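Local coordinates for GDSL-esterase (Pseudoalteromonas sp., PDB 3HP4), which is a GDSL-family esterase from a psychrotrophic bacterium that hydrolyses carboxylic esters through a nucleophilic serine, and may act on lysophospholipids, at residues A14-Q19 / L154-S159; V25-D30 / A166-R171. One frame throughout, in Å; residues are numbered along the deposited sequence.

Contact 1. Residues A14-Q19 / L154-S159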
loop_
_atom_site.group_PDB
_atom_site.type_symbol
_atom_site.label_atom_id
_atom_site.label_comp_id
_atom_site.label_asym_id
_atom_site.label_seq_id
_atom_site.Cartn_x
_atom_site.Cartn_y
_atom_site.Cartn_z
ATOM N N ALA A 14 -3.754 -7.781 -1.386
ATOM C CA ALA A 14 -4.254 -8.786 -2.346
ATOM C C ALA A 14 -5.027 -9.956 -1.693
ATOM O O ALA A 14 -5.159 -11.034 -2.326
ATOM C CB ALA A 14 -3.076 -9.348 -3.131
ATOM N N ALA A 15 -5.474 -9.839 -0.454
ATOM C CA ALA A 15 -6.294 -10.951 0.118
ATOM C C ALA A 15 -5.583 -12.319 0.099
ATOM O O ALA A 15 -6.191 -13.358 -0.152
ATOM C CB ALA A 15 -7.634 -11.042 -0.599
ATOM N N TYR A 16 -4.297 -12.326 0.395
ATOM C CA TYR A 16 -3.533 -13.566 0.469
ATOM C C TYR A 16 -4.137 -14.556 1.471
ATOM O O TYR A 16 -4.390 -14.219 2.626
ATOM C CB TYR A 16 -2.113 -13.200 0.896
ATOM C CG TYR A 16 -1.230 -14.395 1.006
ATOM C CD1 TYR A 16 -0.364 -14.741 -0.035
ATOM C CD2 TYR A 16 -1.251 -15.197 2.161
ATOM C CE1 TYR A 16 0.456 -15.855 0.073
ATOM C CE2 TYR A 16 -0.438 -16.315 2.271
ATOM C CZ TYR A 16 0.411 -16.636 1.220
ATOM O OH TYR A 16 1.237 -17.731 1.332
ATOM N N GLY A 17 -4.364 -15.791 1.044
ATOM C CA GLY A 17 -4.935 -16.778 1.979
ATOM C C GLY A 17 -6.421 -16.610 2.279
ATOM O O GLY A 17 -6.976 -17.330 3.129
ATOM N N LEU A 18 -7.086 -15.717 1.558
ATOM C CA LEU A 18 -8.496 -15.418 1.770
ATOM C C LEU A 18 -9.160 -15.416 0.419
ATOM O O LEU A 18 -8.473 -15.499 -0.600
ATOM C CB LEU A 18 -8.656 -14.004 2.340
ATOM C CG LEU A 18 -7.853 -13.749 3.601
ATOM C CD1 LEU A 18 -7.988 -12.314 3.982
ATOM C CD2 LEU A 18 -8.365 -14.654 4.709
ATOM N N GLN A 19 -10.486 -15.318 0.393
ATOM C CA GLN A 19 -11.180 -15.060 -0.878
ATOM C C GLN A 19 -11.066 -13.567 -1.175
ATOM O O GLN A 19 -11.001 -12.750 -0.246
ATOM C CB GLN A 19 -12.654 -15.473 -0.813
ATOM C CG GLN A 19 -12.924 -16.834 -0.141
ATOM C CD GLN A 19 -12.245 -18.021 -0.821
ATOM O OE1 GLN A 19 -12.863 -18.730 -1.624
ATOM N NE2 GLN A 19 -10.982 -18.267 -0.478
ATOM N N LEU A 154 -5.976 -11.800 14.794
ATOM C CA LEU A 154 -6.135 -11.057 13.537
ATOM C C LEU A 154 -5.084 -11.510 12.525
ATOM O O LEU A 154 -5.035 -10.954 11.422
ATOM C CB LEU A 154 -5.968 -9.564 13.784
ATOM C CG LEU A 154 -6.953 -8.982 14.776
ATOM C CD1 LEU A 154 -6.660 -7.472 14.818
ATOM C CD2 LEU A 154 -8.403 -9.276 14.365
ATOM N N MET A 155 -4.225 -12.459 12.875
ATOM C CA MET A 155 -3.123 -12.895 12.019
ATOM C C MET A 155 -3.245 -14.353 11.638
ATOM O O MET A 155 -3.756 -15.142 12.421
ATOM C CB MET A 155 -1.783 -12.652 12.717
ATOM C CG MET A 155 -1.488 -11.201 12.961
ATOM S SD MET A 155 -1.388 -10.131 11.471
ATOM C CE MET A 155 0.285 -10.522 10.924
ATOM N N GLN A 156 -2.787 -14.719 10.448
ATOM C CA GLN A 156 -2.813 -16.107 10.007
ATOM C C GLN A 156 -1.750 -16.910 10.749
ATOM O O GLN A 156 -0.819 -16.359 11.317
ATOM C CB GLN A 156 -2.599 -16.183 8.492
ATOM C CG GLN A 156 -3.767 -15.603 7.720
ATOM C CD GLN A 156 -3.586 -15.682 6.219
ATOM O OE1 GLN A 156 -2.687 -16.365 5.725
ATOM N NE2 GLN A 156 -4.441 -14.985 5.485
ATOM N N ASN A 157 -1.906 -18.226 10.757
ATOM C CA ASN A 157 -0.921 -19.091 11.413
ATOM C C ASN A 157 0.529 -18.627 11.182
ATOM O O ASN A 157 1.354 -18.652 12.099
ATOM C CB ASN A 157 -1.120 -20.547 10.977
ATOM C CG ASN A 157 -2.325 -21.196 11.643
ATOM O OD1 ASN A 157 -2.904 -20.648 12.588
ATOM N ND2 ASN A 157 -2.690 -22.386 11.173
ATOM N N ASP A 158 0.827 -18.159 9.964
ATOM C CA ASP A 158 2.196 -17.759 9.596
ATOM C C ASP A 158 2.743 -16.480 10.238
ATOM O O ASP A 158 3.890 -16.105 9.989
ATOM C CB ASP A 158 2.367 -17.673 8.069
ATOM C CG ASP A 158 1.629 -16.487 7.447
ATOM O OD1 ASP A 158 1.094 -15.631 8.189
ATOM O OD2 ASP A 158 1.570 -16.432 6.195
ATOM N N SER A 159 1.925 -15.796 11.033
ATOM C CA SER A 159 2.355 -14.563 11.700
ATOM C C SER A 159 2.781 -13.449 10.761
ATOM O O SER A 159 3.335 -12.444 11.216
ATOM C CB SER A 159 3.510 -14.851 12.661
ATOM O OG SER A 159 3.064 -15.672 13.712
#

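Contact 2. Residues V25-D30 / A166-R171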
loop_
_atom_site.group_PDB
_atom_site.type_symbol
_atom_site.label_atom_id
_atom_site.label_comp_id
_atom_site.label_asym_id
_atom_site.label_seq_id
_atom_site.Cartn_x
_atom_site.Cartn_y
_atom_site.Cartn_z
ATOM N N VAL A 25 -9.914 -4.447 0.442
ATOM C CA VAL A 25 -10.185 -3.551 -0.684
ATOM C C VAL A 25 -11.641 -3.728 -1.125
ATOM O O VAL A 25 -12.362 -2.757 -1.290
ATOM C CB VAL A 25 -9.170 -3.749 -1.827
ATOM C CG1 VAL A 25 -9.633 -2.959 -3.061
ATOM C CG2 VAL A 25 -7.763 -3.368 -1.419
ATOM N N LYS A 26 -12.090 -4.966 -1.272
ATOM C CA LYS A 26 -13.462 -5.196 -1.679
ATOM C C LYS A 26 -14.422 -4.762 -0.561
ATOM O O LYS A 26 -15.443 -4.160 -0.840
ATOM C CB LYS A 26 -13.688 -6.653 -2.135
ATOM C CG LYS A 26 -15.127 -6.978 -2.568
ATOM C CD LYS A 26 -16.022 -7.090 -1.340
ATOM C CE LYS A 26 -17.189 -8.023 -1.532
ATOM N NZ LYS A 26 -17.718 -8.419 -0.208
ATOM N N LEU A 27 -14.070 -5.008 0.705
ATOM C CA LEU A 27 -14.962 -4.545 1.784
ATOM C C LEU A 27 -15.046 -3.017 1.799
ATOM O O LEU A 27 -16.103 -2.432 2.110
ATOM C CB LEU A 27 -14.451 -5.034 3.132
ATOM C CG LEU A 27 -14.400 -6.541 3.346
ATOM C CD1 LEU A 27 -13.898 -6.839 4.758
ATOM C CD2 LEU A 27 -15.758 -7.222 3.153
ATOM N N LEU A 28 -13.941 -2.345 1.491
ATOM C CA LEU A 28 -13.960 -0.901 1.435
ATOM C C LEU A 28 -14.816 -0.400 0.265
ATOM O O LEU A 28 -15.607 0.545 0.412
ATOM C CB LEU A 28 -12.537 -0.349 1.353
ATOM C CG LEU A 28 -12.436 1.205 1.354
ATOM C CD1 LEU A 28 -13.222 1.859 2.508
ATOM C CD2 LEU A 28 -10.995 1.625 1.421
ATOM N N GLN A 29 -14.735 -1.052 -0.902
ATOM C CA GLN A 29 -15.626 -0.653 -1.978
ATOM C C GLN A 29 -17.087 -0.875 -1.561
ATOM O O GLN A 29 -17.935 -0.086 -1.906
ATOM C CB GLN A 29 -15.336 -1.449 -3.229
ATOM C CG GLN A 29 -16.083 -0.831 -4.457
ATOM C CD GLN A 29 -15.614 0.564 -4.779
ATOM O OE1 GLN A 29 -14.447 0.729 -5.052
ATOM N NE2 GLN A 29 -16.437 1.560 -4.701
ATOM N N ASP A 30 -17.384 -1.952 -0.837
ATOM C CA ASP A 30 -18.771 -2.195 -0.389
ATOM C C ASP A 30 -19.217 -1.018 0.460
ATOM O O ASP A 30 -20.360 -0.568 0.380
ATOM C CB ASP A 30 -18.892 -3.474 0.449
ATOM C CG ASP A 30 -18.634 -4.754 -0.330
ATOM O OD1 ASP A 30 -18.730 -4.773 -1.580
ATOM O OD2 ASP A 30 -18.396 -5.792 0.337
ATOM N N ALA A 166 -9.124 -9.634 10.387
ATOM C CA ALA A 166 -8.422 -8.345 10.277
ATOM C C ALA A 166 -9.021 -7.424 9.199
ATOM O O ALA A 166 -8.842 -6.209 9.295
ATOM C CB ALA A 166 -6.988 -8.585 9.957
ATOM N N GLN A 167 -9.680 -7.996 8.197
ATOM C CA GLN A 167 -10.027 -7.186 7.018
ATOM C C GLN A 167 -11.002 -6.033 7.287
ATOM O O GLN A 167 -10.771 -4.951 6.791
ATOM C CB GLN A 167 -10.444 -8.066 5.832
ATOM C CG GLN A 167 -9.432 -9.188 5.523
ATOM C CD GLN A 167 -8.128 -8.660 5.060
ATOM O OE1 GLN A 167 -8.081 -7.801 4.162
ATOM N NE2 GLN A 167 -7.026 -9.141 5.666
ATOM N N PRO A 168 -12.070 -6.242 8.070
ATOM C CA PRO A 168 -12.946 -5.077 8.375
ATOM C C PRO A 168 -12.210 -3.977 9.140
ATOM O O PRO A 168 -12.486 -2.791 8.962
ATOM C CB PRO A 168 -14.091 -5.666 9.226
ATOM C CG PRO A 168 -14.058 -7.106 8.907
ATOM C CD PRO A 168 -12.659 -7.513 8.553
ATOM N N LEU A 169 -11.252 -4.377 9.992
ATOM C CA LEU A 169 -10.479 -3.389 10.721
ATOM C C LEU A 169 -9.591 -2.581 9.786
ATOM O O LEU A 169 -9.488 -1.366 9.874
ATOM C CB LEU A 169 -9.653 -4.075 11.835
ATOM C CG LEU A 169 -10.536 -4.708 12.918
ATOM C CD1 LEU A 169 -9.673 -5.665 13.718
ATOM C CD2 LEU A 169 -11.054 -3.592 13.819
ATOM N N ILE A 170 -8.915 -3.268 8.877
ATOM C CA ILE A 170 -8.078 -2.580 7.897
ATOM C C ILE A 170 -8.969 -1.690 6.984
ATOM O O ILE A 170 -8.583 -0.555 6.698
ATOM C CB ILE A 170 -7.282 -3.557 7.049
ATOM C CG1 ILE A 170 -6.285 -4.328 7.952
ATOM C CG2 ILE A 170 -6.512 -2.831 5.932
ATOM C CD1 ILE A 170 -5.656 -5.513 7.251
ATOM N N ARG A 171 -10.159 -2.174 6.585
ATOM C CA ARG A 171 -11.081 -1.381 5.781
ATOM C C ARG A 171 -11.319 -0.070 6.494
ATOM O O ARG A 171 -11.270 0.992 5.845
ATOM C CB ARG A 171 -12.399 -2.133 5.687
ATOM C CG ARG A 171 -13.540 -1.267 5.091
ATOM C CD ARG A 171 -14.934 -1.882 5.391
ATOM N NE ARG A 171 -15.177 -1.826 6.831
ATOM C CZ ARG A 171 -15.942 -2.670 7.500
ATOM N NH1 ARG A 171 -16.561 -3.658 6.874
ATOM N NH2 ARG A 171 -15.983 -2.544 8.823
HETATM O O HOH W 1 -17.665 -3.467 4.151
#

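Contact 1. Residues A14-Q19 / L154-S159
The carboxamide of Q156 lies against the peptide between Y16 and G17 and reaches the edge of the Y16 ring, joining two loops that probably border the active site of this SGNH hydrolase. Segment 14-19 follows the serine that carries the covalent monoethylphosphonate inhibitor, and segment 154-159 contains D158, three residues before H161, a spacing consistent with the family's Asp-x-x-His motif. Each loop folds into a beta turn, type II from A15 to L18 and type I from Q156 to S159. In the first turn the central peptide presents Y16 O to the other loop, and Q156 NE2 donates to it at 3.0 Å, with an N-H...O angle of 156° and the acceptor close to the amide plane. CD is anti to CA about the CB-CG bond (chi2 -179°), and this extended reach carries the amide across from the second loop. At the other end of that amide, Q156 OE1 meets the ring edge of Y16, 4.0 Å from CD2, with amide and ring planes only 26° apart. With an alanine here, Y16 O is likely to lose its donor from the other loop, and a gap would probably open between the two turns. G17 suits this crossing: besides its positive phi, it lacks a CB, which would stand 2.8 Å from Q156 NE2. Beyond the amide, L18 sets its CD2 methyl 4.0 Å from Q156 NE2. D158 approaches Y16 more loosely, and its carboxylate is engaged chiefly by H161: OD2 hydrogen-bonds to ND1 of that imidazole, which also stacks on the Y16 ring. The type I turn that positions Q156 and D158 is closed by S159 N bonding to Q156 O at 2.8 Å.

Contact 2. Residues V25-D30 / A166-R171
L27 and R171 bury the most surface where helix 24-34 packs beside helix 166-183 in the alpha/beta fold of the SGNH hydrolases, with L28 filling in alongside. The segment axes approach to 8.7 Å and cross at -56°, leaving room for side chains of one helix to lie on the backbone of the other. L27 sends its CD1 methyl onto Q167 and P168 of the partner helix, where it sits 3.8 Å from Q167 CB and touches the P168 ring at CD. The Q167 amide bends round to the beginning of helix 24-34, where OE1 accepts a hydrogen bond from the backbone N of W24. The aliphatic part of R171 is laid along the other helix: CG rests 3.7 Å from L28 CA, and CD comes within 3.5 Å of L27 O. A bend about CG-CD (chi3 66°) then swings the guanidinium back over its own helix, where one face covers P168 CA, 3.9 Å from the plane. L28 flanks the arginine with CB and CD1, and its side chain also touches L41 of strand 39-43 and M174, Y175 and I178 further along helix 166-183, connecting this seam with the sheet. A water adds a second polar link between the helices, donating to L27 O at 2.8 Å and accepting from R171 NH1 at 2.9 Å.

Contact 1 is a surface meeting of two loops near the active site, whereas contact 2 is partly buried and joins the helices that follow those loops in sequence. The same two parts of the chain, one near each terminus, are therefore brought together twice, with centres about 14 Å apart. Their chemistry follows their place: the loops share a direct amide-to-carbonyl hydrogen bond, while segments 25-30 and 166-171 meet through aliphatic packing and a water bridge, with the direct bond from W24 to Q167 just beside them. The contacts also touch each other. L18 lays CD1 3.7 Å from Q167 NE2, and L154 packs on A166 and L169, so both loops rest on helix 166-183.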